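Local coordinates for protein B- and T-lymphocyte attenuator (Mus musculus, PDB 1XAU) that acts as an inhibitory receptor on lymphocytes, engaging herpesvirus entry mediator and damping antigen receptor signalling through the phosphatases SHP-1 and SHP-2, at residues Cys12-Asn17 with Gln103-His108; Thr48-Asn53 with Ser95-Phe100. All blocks are in the same frame, centred on the assembly; numbering follows the deposited sequence.

Contact 1: Cys12-Asn17 with Gln103-His108; sequences CEVQLN and QVINSH. With CD (cadmium ion), chain B.
In the beta sandwich of this immunoglobulin domain, the edge strand 15-16 of one sheet meets strand 103-114 of the other where Val14 and Leu16 pack on Ile105 and Ser107. The two backbones run roughly the same way, 29° apart, yet no direct hydrogen bond joins them; apolar side chains and two bridging waters do the work. The Val14 side chain lies nearly perpendicular to that of Ile105, and Val14 CG1 is set against Ile105 CD1 at 3.6 Å. Ile105 turns its other branch to Leu16: CG2, opposite the backbone N about the CA-CB bond, lies 4.0 Å from Leu16 CG. Leu16 is buried and also touches Cys36 and Val38 of strand 32-39. Its CD1 reaches the backbone of the partner strand, 3.6 Å from Ile105 O, while Leu16 CB sits 3.7 Å from Ser107 CB. One water serves the N-H of Leu16 and a second its carbonyl, each reaching the partner main chain. The first accepts from Leu16 N and donates to Asn106 O; the other donates to Leu16 O and accepts from His108 N at 2.8 Å. Beyond that second bridge the His108 ring reaches a cadmium ion, whose shell also includes waters and which is held by His108 NE2 at 2.3 Å.

Contact 2: Thr48-Asn53 with Ser95-Phe100; sequences TWCKHN and SCSTNF
Ser95 O accepts the shortest hydrogen bond of this antiparallel strand pair, from Cys50 N at 2.8 Å, and has two further neighbours on Trp49. The Trp49 CA-H approaches it, and the indole comes obliquely against it, with CE3 3.3 Å from Ser95 O. Strands 48-52 and 95-100 are neighbours in one sheet of the immunoglobulin sandwich. Cys50 with Ser95 and Thr48 with Ser97 form hydrogen-bonded pairs, each with two reciprocal N-H to O bonds; that from Thr48 N to Ser97 O is the straightest, at 167°. Between them lies the non-hydrogen-bonded pair Trp49 and Cys96, whose CA atoms are 4.4 Å apart. Here Thr48 O, already bonded to Ser97 N, also receives the Cys96 CA-H.

This middle pair faces the core and joins the tryptophan to the disulfide of Cys96 with Cys36, the pin-like arrangement known from immunoglobulin domains. Cys96 CB stands over one face of the indole, 4.2 Å from the centroid of the six-membered ring of Trp49 and only 9° off its normal, a CH-pi contact. With chi1 at 48°, the sulfur sits between backbone N and carbonyl carbon and remains above the same ring, though farther off. Ile34 and Phe79 also pack against Trp49. On the other face of the sheet, small polar side chains line up with Cys50, whose SG lies 3.6 Å from Ser97 OG.

How the contacts relate
From the N terminus, 12-17 lies at the edge of one sheet; the chain then visits the other sheet at 22-26, comes back as 32-39 beside 15-16 and passes over again into 47-52, which holds 48-53. After the strands that follow, 95-100 returns beside 48-53 and closes the inner loop, contact 2. A short turn then leads into 103-108, where contact 1 closes the outer loop, so the two contacts nest and do not cross. Contact 2 ties strands within a sheet, whereas contact 1 joins one sheet to the other. They meet directly: Ile105 N probably bonds to Thr98 O and Ser107 OG to Cys96 N, while Leu16 CD1 packs on Cys96 O.

Contact 1: Cys12-Asn17 with Gln103-His108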
ATOM      1  N   CYS A  12      -9.838  -9.506 -18.527  1.00 43.42           N
ATOM      2  CA  CYS A  12      -9.747  -9.039 -17.084  1.00 42.55           C
ATOM      3  C   CYS A  12      -8.747  -9.952 -16.331  1.00 41.88           C
ATOM      4  O   CYS A  12      -8.773 -11.175 -16.487  1.00 42.07           O
ATOM      5  CB  CYS A  12     -11.163  -9.101 -16.443  1.00 43.54           C
ATOM      6  SG  CYS A  12     -11.307  -8.404 -14.750  1.00 44.43           S
ATOM      7  N   GLU A  13      -7.837  -9.358 -15.552  1.00 40.14           N
ATOM      8  CA  GLU A  13      -6.848 -10.137 -14.777  1.00 38.10           C
ATOM      9  C   GLU A  13      -6.720  -9.311 -13.491  1.00 35.31           C
ATOM     10  O   GLU A  13      -6.914  -8.091 -13.552  1.00 35.23           O
ATOM     11  CB  GLU A  13      -5.481 -10.225 -15.523  1.00 40.18           C
ATOM     12  CG  GLU A  13      -4.991  -8.898 -16.150  1.00 42.29           C
ATOM     13  CD  GLU A  13      -3.510  -8.931 -16.637  1.00 43.49           C
ATOM     14  OE1 GLU A  13      -2.623  -9.469 -15.906  1.00 44.83           O
ATOM     15  OE2 GLU A  13      -3.223  -8.398 -17.735  1.00 43.91           O
ATOM     16  N   VAL A  14      -6.450  -9.940 -12.349  1.00 31.93           N
ATOM     17  CA  VAL A  14      -6.345  -9.159 -11.082  1.00 28.94           C
ATOM     18  C   VAL A  14      -5.002  -8.448 -11.118  1.00 26.35           C
ATOM     19  O   VAL A  14      -3.975  -9.082 -11.384  1.00 24.48           O
ATOM     20  CB  VAL A  14      -6.404 -10.080  -9.831  1.00 28.82           C
ATOM     21  CG1 VAL A  14      -6.014  -9.312  -8.565  1.00 28.38           C
ATOM     22  CG2 VAL A  14      -7.874 -10.661  -9.662  1.00 30.31           C
ATOM     23  N   GLN A  15      -5.004  -7.138 -10.891  1.00 24.23           N
ATOM     24  CA  GLN A  15      -3.741  -6.425 -10.940  1.00 22.78           C
ATOM     25  C   GLN A  15      -3.653  -5.443  -9.780  1.00 21.56           C
ATOM     26  O   GLN A  15      -4.666  -4.887  -9.396  1.00 20.43           O
ATOM     27  CB  GLN A  15      -3.663  -5.559 -12.182  1.00 25.94           C
ATOM     28  CG  GLN A  15      -3.898  -6.228 -13.446  1.00 29.86           C
ATOM     29  CD  GLN A  15      -3.560  -5.314 -14.617  1.00 32.61           C
ATOM     30  OE1 GLN A  15      -4.230  -4.278 -14.862  1.00 33.89           O
ATOM     31  NE2 GLN A  15      -2.484  -5.679 -15.333  1.00 32.79           N
ATOM     32  N   LEU A  16      -2.431  -5.174  -9.320  1.00 19.82           N
ATOM     33  CA  LEU A  16      -2.199  -4.153  -8.254  1.00 20.67           C
ATOM     34  C   LEU A  16      -1.427  -3.077  -9.029  1.00 20.74           C
ATOM     35  O   LEU A  16      -0.340  -3.330  -9.591  1.00 21.92           O
ATOM     36  CB  LEU A  16      -1.355  -4.789  -7.142  1.00 19.58           C
ATOM     37  CG  LEU A  16      -1.997  -5.987  -6.488  1.00 19.82           C
ATOM     38  CD1 LEU A  16      -1.096  -6.473  -5.329  1.00 20.62           C
ATOM     39  CD2 LEU A  16      -3.389  -5.642  -5.935  1.00 19.38           C
ATOM     40  N   ASN A  17      -2.034  -1.892  -9.095  1.00 21.42           N
ATOM     41  CA  ASN A  17      -1.565  -0.852  -9.959  1.00 22.18           C
ATOM     42  C   ASN A  17      -0.913   0.423  -9.416  1.00 23.03           C
ATOM     43  O   ASN A  17      -1.205   1.519  -9.865  1.00 23.47           O
ATOM     44  CB  ASN A  17      -2.707  -0.507 -10.930  1.00 23.01           C
ATOM     45  CG  ASN A  17      -2.987  -1.648 -11.947  1.00 24.94           C
ATOM     46  OD1 ASN A  17      -2.111  -2.454 -12.230  1.00 24.16           O
ATOM     47  ND2 ASN A  17      -4.196  -1.684 -12.524  1.00 25.37           N
ATOM     48  N   GLN A 103      -1.882 -17.848  -7.138  1.00 45.63           N
ATOM     49  CA  GLN A 103      -0.590 -17.194  -7.196  1.00 43.66           C
ATOM     50  C   GLN A 103      -0.501 -15.945  -6.401  1.00 40.47           C
ATOM     51  O   GLN A 103      -1.495 -15.442  -5.888  1.00 40.02           O
ATOM     52  CB  GLN A 103      -0.165 -16.862  -8.633  1.00 45.16           C
ATOM     53  CG  GLN A 103      -1.256 -16.228  -9.392  1.00 47.70           C
ATOM     54  CD  GLN A 103      -2.504 -17.080  -9.288  1.00 49.76           C
ATOM     55  OE1 GLN A 103      -2.555 -18.216  -9.822  1.00 51.07           O
ATOM     56  NE2 GLN A 103      -3.512 -16.572  -8.558  1.00 50.29           N
ATOM     57  N   VAL A 104       0.735 -15.471  -6.333  1.00 37.38           N
ATOM     58  CA  VAL A 104       1.080 -14.257  -5.619  1.00 34.16           C
ATOM     59  C   VAL A 104       1.070 -13.128  -6.623  1.00 32.08           C
ATOM     60  O   VAL A 104       1.670 -13.236  -7.715  1.00 31.59           O
ATOM     61  CB  VAL A 104       2.496 -14.351  -5.032  1.00 34.23           C
ATOM     62  CG1 VAL A 104       2.854 -13.051  -4.294  1.00 33.91           C
ATOM     63  CG2 VAL A 104       2.561 -15.572  -4.098  1.00 34.66           C
ATOM     64  N   ILE A 105       0.357 -12.052  -6.304  1.00 29.08           N
ATOM     65  CA  ILE A 105       0.366 -10.948  -7.205  1.00 27.04           C
ATOM     66  C   ILE A 105       1.050  -9.820  -6.424  1.00 26.48           C
ATOM     67  O   ILE A 105       0.732  -9.626  -5.259  1.00 25.44           O
ATOM     68  CB  ILE A 105      -1.059 -10.561  -7.592  1.00 26.81           C
ATOM     69  CG1 ILE A 105      -1.717 -11.764  -8.314  1.00 27.41           C
ATOM     70  CG2 ILE A 105      -1.021  -9.305  -8.436  1.00 25.78           C
ATOM     71  CD1 ILE A 105      -3.201 -11.586  -8.548  1.00 27.77           C
ATOM     72  N   ASN A 106       1.949  -9.087  -7.059  1.00 25.19           N
ATOM     73  CA  ASN A 106       2.669  -8.010  -6.363  1.00 24.95           C
ATOM     74  C   ASN A 106       2.505  -6.688  -7.089  1.00 23.32           C
ATOM     75  O   ASN A 106       1.962  -6.636  -8.210  1.00 23.11           O
ATOM     76  CB  ASN A 106       4.153  -8.353  -6.267  1.00 27.14           C
ATOM     77  CG  ASN A 106       4.437  -9.491  -5.261  1.00 28.45           C
ATOM     78  OD1 ASN A 106       4.891 -10.535  -5.656  1.00 31.09           O
ATOM     79  ND2 ASN A 106       4.167  -9.276  -3.978  1.00 29.97           N
ATOM     80  N   SER A 107       2.975  -5.610  -6.475  1.00 20.53           N
ATOM     81  CA  SER A 107       2.837  -4.317  -7.113  1.00 18.53           C
ATOM     82  C   SER A 107       4.189  -3.698  -7.156  1.00 17.92           C
ATOM     83  O   SER A 107       5.114  -4.194  -6.555  1.00 17.71           O
ATOM     84  CB  SER A 107       1.982  -3.316  -6.285  1.00 16.91           C
ATOM     85  OG  SER A 107       2.613  -3.024  -5.019  1.00 16.14           O
ATOM     86  N   HIS A 108       4.251  -2.556  -7.825  1.00 18.99           N
ATOM     87  CA  HIS A 108       5.449  -1.786  -7.830  1.00 18.64           C
ATOM     88  C   HIS A 108       5.488  -1.086  -6.425  1.00 19.24           C
ATOM     89  O   HIS A 108       4.470  -1.038  -5.709  1.00 18.01           O
ATOM     90  CB  HIS A 108       5.351  -0.726  -8.930  1.00 18.65           C
ATOM     91  CG  HIS A 108       5.527  -1.302 -10.308  1.00 17.67           C
ATOM     92  ND1 HIS A 108       6.634  -2.060 -10.617  1.00 19.40           N
ATOM     93  CD2 HIS A 108       4.727  -1.328 -11.406  1.00 19.78           C
ATOM     94  CE1 HIS A 108       6.515  -2.537 -11.848  1.00 19.99           C
ATOM     95  NE2 HIS A 108       5.371  -2.107 -12.346  1.00 19.56           N
TER
HETATM   96 CD    CD B 122       4.297  -2.427 -14.336  1.00 24.86          CD
HETATM   97  O   HOH W   1       1.921  -1.906  -9.245  1.00 16.54           O
HETATM   98  O   HOH W   2      -0.212  -6.654 -10.220  1.00 20.56           O
HETATM   99  O   HOH W   3       5.760  -4.627 -14.521  1.00 18.41           O
HETATM  100  O   HOH W   4       5.888  -1.446 -15.467  1.00 40.09           O
HETATM  101  O   HOH W   5       3.876  -2.294 -16.733  1.00 30.78           O
HETATM  102  O   HOH W   6       3.428  -0.862 -14.411  1.00 32.85           O

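Contact 2: Thr48-Asn53 with Ser95-Phe100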
ATOM      1  N   THR A  48      -2.605  -7.107   1.088  1.00 19.52           N
ATOM      2  CA  THR A  48      -1.870  -6.701   2.287  1.00 20.32           C
ATOM      3  C   THR A  48      -0.728  -5.757   1.946  1.00 19.27           C
ATOM      4  O   THR A  48      -0.289  -5.733   0.831  1.00 19.70           O
ATOM      5  CB  THR A  48      -1.347  -7.917   3.068  1.00 22.36           C
ATOM      6  OG1 THR A  48      -0.437  -8.634   2.290  1.00 26.11           O
ATOM      7  CG2 THR A  48      -2.486  -8.934   3.318  1.00 24.47           C
ATOM      8  N   TRP A  49      -0.254  -4.982   2.908  1.00 16.10           N
ATOM      9  CA  TRP A  49       0.836  -4.051   2.605  1.00 16.35           C
ATOM     10  C   TRP A  49       2.116  -4.690   3.108  1.00 16.71           C
ATOM     11  O   TRP A  49       2.113  -5.418   4.130  1.00 16.55           O
ATOM     12  CB  TRP A  49       0.627  -2.732   3.362  1.00 15.89           C
ATOM     13  CG  TRP A  49      -0.423  -1.875   2.686  1.00 15.44           C
ATOM     14  CD1 TRP A  49      -1.791  -1.800   2.966  1.00 17.03           C
ATOM     15  CD2 TRP A  49      -0.195  -1.027   1.586  1.00 16.15           C
ATOM     16  NE1 TRP A  49      -2.398  -0.912   2.093  1.00 16.56           N
ATOM     17  CE2 TRP A  49      -1.445  -0.423   1.235  1.00 16.46           C
ATOM     18  CE3 TRP A  49       0.958  -0.707   0.841  1.00 15.31           C
ATOM     19  CZ2 TRP A  49      -1.557   0.495   0.190  1.00 17.22           C
ATOM     20  CZ3 TRP A  49       0.855   0.197  -0.192  1.00 16.82           C
ATOM     21  CH2 TRP A  49      -0.422   0.816  -0.513  1.00 16.27           C
ATOM     22  N   CYS A  50       3.200  -4.345   2.433  1.00 16.84           N
ATOM     23  CA  CYS A  50       4.521  -4.827   2.786  1.00 16.99           C
ATOM     24  C   CYS A  50       5.452  -3.620   2.845  1.00 15.56           C
ATOM     25  O   CYS A  50       5.213  -2.624   2.172  1.00 14.30           O
ATOM     26  CB  CYS A  50       5.125  -5.744   1.715  1.00 18.50           C
ATOM     27  SG  CYS A  50       4.130  -7.191   1.304  1.00 29.44           S
ATOM     28  N   LYS A  51       6.521  -3.721   3.641  1.00 14.60           N
ATOM     29  CA  LYS A  51       7.471  -2.626   3.711  1.00 15.58           C
ATOM     30  C   LYS A  51       8.860  -3.280   3.607  1.00 16.30           C
ATOM     31  O   LYS A  51       9.092  -4.314   4.232  1.00 17.29           O
ATOM     32  CB  LYS A  51       7.374  -1.877   5.029  1.00 17.01           C
ATOM     33  CG  LYS A  51       8.386  -0.704   5.121  1.00 19.67           C
ATOM     34  CD  LYS A  51       8.208   0.119   6.447  1.00 21.28           C
ATOM     35  CE  LYS A  51       9.211   1.266   6.531  1.00 22.75           C
ATOM     36  NZ  LYS A  51       9.098   1.995   7.838  1.00 25.22           N
ATOM     37  N   HIS A  52       9.751  -2.693   2.849  1.00 16.46           N
ATOM     38  CA  HIS A  52      11.094  -3.282   2.679  1.00 18.17           C
ATOM     39  C   HIS A  52      11.936  -3.005   3.905  1.00 19.99           C
ATOM     40  O   HIS A  52      11.972  -1.830   4.336  1.00 17.99           O
ATOM     41  CB  HIS A  52      11.755  -2.655   1.486  1.00 19.66           C
ATOM     42  CG  HIS A  52      12.877  -3.472   0.908  1.00 21.75           C
ATOM     43  ND1 HIS A  52      14.218  -3.172   1.130  1.00 23.21           N
ATOM     44  CD2 HIS A  52      12.855  -4.585   0.127  1.00 22.80           C
ATOM     45  CE1 HIS A  52      14.968  -4.077   0.513  1.00 24.21           C
ATOM     46  NE2 HIS A  52      14.171  -4.952  -0.100  1.00 23.28           N
ATOM     47  N   ASN A  53      12.595  -4.031   4.461  1.00 20.52           N
ATOM     48  CA  ASN A  53      13.352  -3.783   5.691  1.00 23.22           C
ATOM     49  C   ASN A  53      14.816  -3.562   5.457  1.00 24.55           C
ATOM     50  O   ASN A  53      15.621  -3.695   6.400  1.00 26.53           O
ATOM     51  CB  ASN A  53      13.181  -4.935   6.681  1.00 23.85           C
ATOM     52  CG  ASN A  53      13.820  -6.213   6.195  1.00 25.04           C
ATOM     53  OD1 ASN A  53      14.468  -6.231   5.131  1.00 24.73           O
ATOM     54  ND2 ASN A  53      13.633  -7.295   6.946  1.00 25.93           N
ATOM     55  N   SER A  95       4.758  -1.688  -0.664  1.00 14.19           N
ATOM     56  CA  SER A  95       4.130  -2.308  -1.869  1.00 15.12           C
ATOM     57  C   SER A  95       2.927  -3.052  -1.331  1.00 15.79           C
ATOM     58  O   SER A  95       2.833  -3.281  -0.106  1.00 16.51           O
ATOM     59  CB  SER A  95       5.098  -3.318  -2.579  1.00 16.34           C
ATOM     60  OG  SER A  95       5.460  -4.390  -1.700  1.00 18.20           O
ATOM     61  N   CYS A  96       2.015  -3.478  -2.212  1.00 17.12           N
ATOM     62  CA  CYS A  96       0.853  -4.247  -1.762  1.00 17.18           C
ATOM     63  C   CYS A  96       0.920  -5.617  -2.501  1.00 18.58           C
ATOM     64  O   CYS A  96       1.569  -5.739  -3.557  1.00 16.97           O
ATOM     65  CB  CYS A  96      -0.489  -3.434  -2.021  1.00 18.50           C
ATOM     66  SG  CYS A  96      -0.533  -2.745  -3.737  1.00 22.37           S
ATOM     67  N   SER A  97       0.333  -6.650  -1.920  1.00 19.46           N
ATOM     68  CA  SER A  97       0.399  -7.966  -2.586  1.00 20.45           C
ATOM     69  C   SER A  97      -0.837  -8.736  -2.207  1.00 22.06           C
ATOM     70  O   SER A  97      -1.562  -8.391  -1.262  1.00 20.09           O
ATOM     71  CB  SER A  97       1.624  -8.810  -2.171  1.00 22.34           C
ATOM     72  OG  SER A  97       1.709  -8.827  -0.766  1.00 26.34           O
ATOM     73  N   THR A  98      -1.091  -9.801  -2.954  1.00 22.96           N
ATOM     74  CA  THR A  98      -2.233 -10.580  -2.608  1.00 26.58           C
ATOM     75  C   THR A  98      -1.955 -12.000  -3.101  1.00 29.33           C
ATOM     76  O   THR A  98      -1.246 -12.180  -4.070  1.00 28.60           O
ATOM     77  CB  THR A  98      -3.539 -10.011  -3.253  1.00 26.90           C
ATOM     78  OG1 THR A  98      -4.653 -10.838  -2.850  1.00 28.99           O
ATOM     79  CG2 THR A  98      -3.486 -10.065  -4.758  1.00 27.40           C
ATOM     80  N   ASN A  99      -2.485 -12.981  -2.388  1.00 33.77           N
ATOM     81  CA  ASN A  99      -2.385 -14.405  -2.762  1.00 38.17           C
ATOM     82  C   ASN A  99      -3.849 -14.530  -3.180  1.00 40.43           C
ATOM     83  O   ASN A  99      -4.765 -14.457  -2.329  1.00 40.46           O
ATOM     84  CB  ASN A  99      -2.112 -15.301  -1.533  1.00 40.29           C
ATOM     85  CG  ASN A  99      -0.830 -14.940  -0.822  1.00 42.91           C
ATOM     86  OD1 ASN A  99       0.104 -14.372  -1.445  1.00 44.67           O
ATOM     87  ND2 ASN A  99      -0.737 -15.282   0.487  1.00 43.83           N
ATOM     88  N   PHE A 100      -4.099 -14.623  -4.469  1.00 42.52           N
ATOM     89  CA  PHE A 100      -5.498 -14.700  -4.877  1.00 45.39           C
ATOM     90  C   PHE A 100      -5.607 -15.784  -5.920  1.00 46.74           C
ATOM     91  O   PHE A 100      -4.935 -15.704  -6.955  1.00 47.10           O
ATOM     92  CB  PHE A 100      -5.953 -13.382  -5.482  1.00 45.54           C
ATOM     93  CG  PHE A 100      -7.431 -13.345  -5.790  1.00 46.33           C
ATOM     94  CD1 PHE A 100      -8.372 -13.297  -4.752  1.00 46.83           C
ATOM     95  CD2 PHE A 100      -7.884 -13.333  -7.113  1.00 46.69           C
ATOM     96  CE1 PHE A 100      -9.747 -13.224  -5.015  1.00 46.83           C
ATOM     97  CE2 PHE A 100      -9.251 -13.265  -7.384  1.00 46.79           C
ATOM     98  CZ  PHE A 100     -10.183 -13.207  -6.328  1.00 46.95           C
TER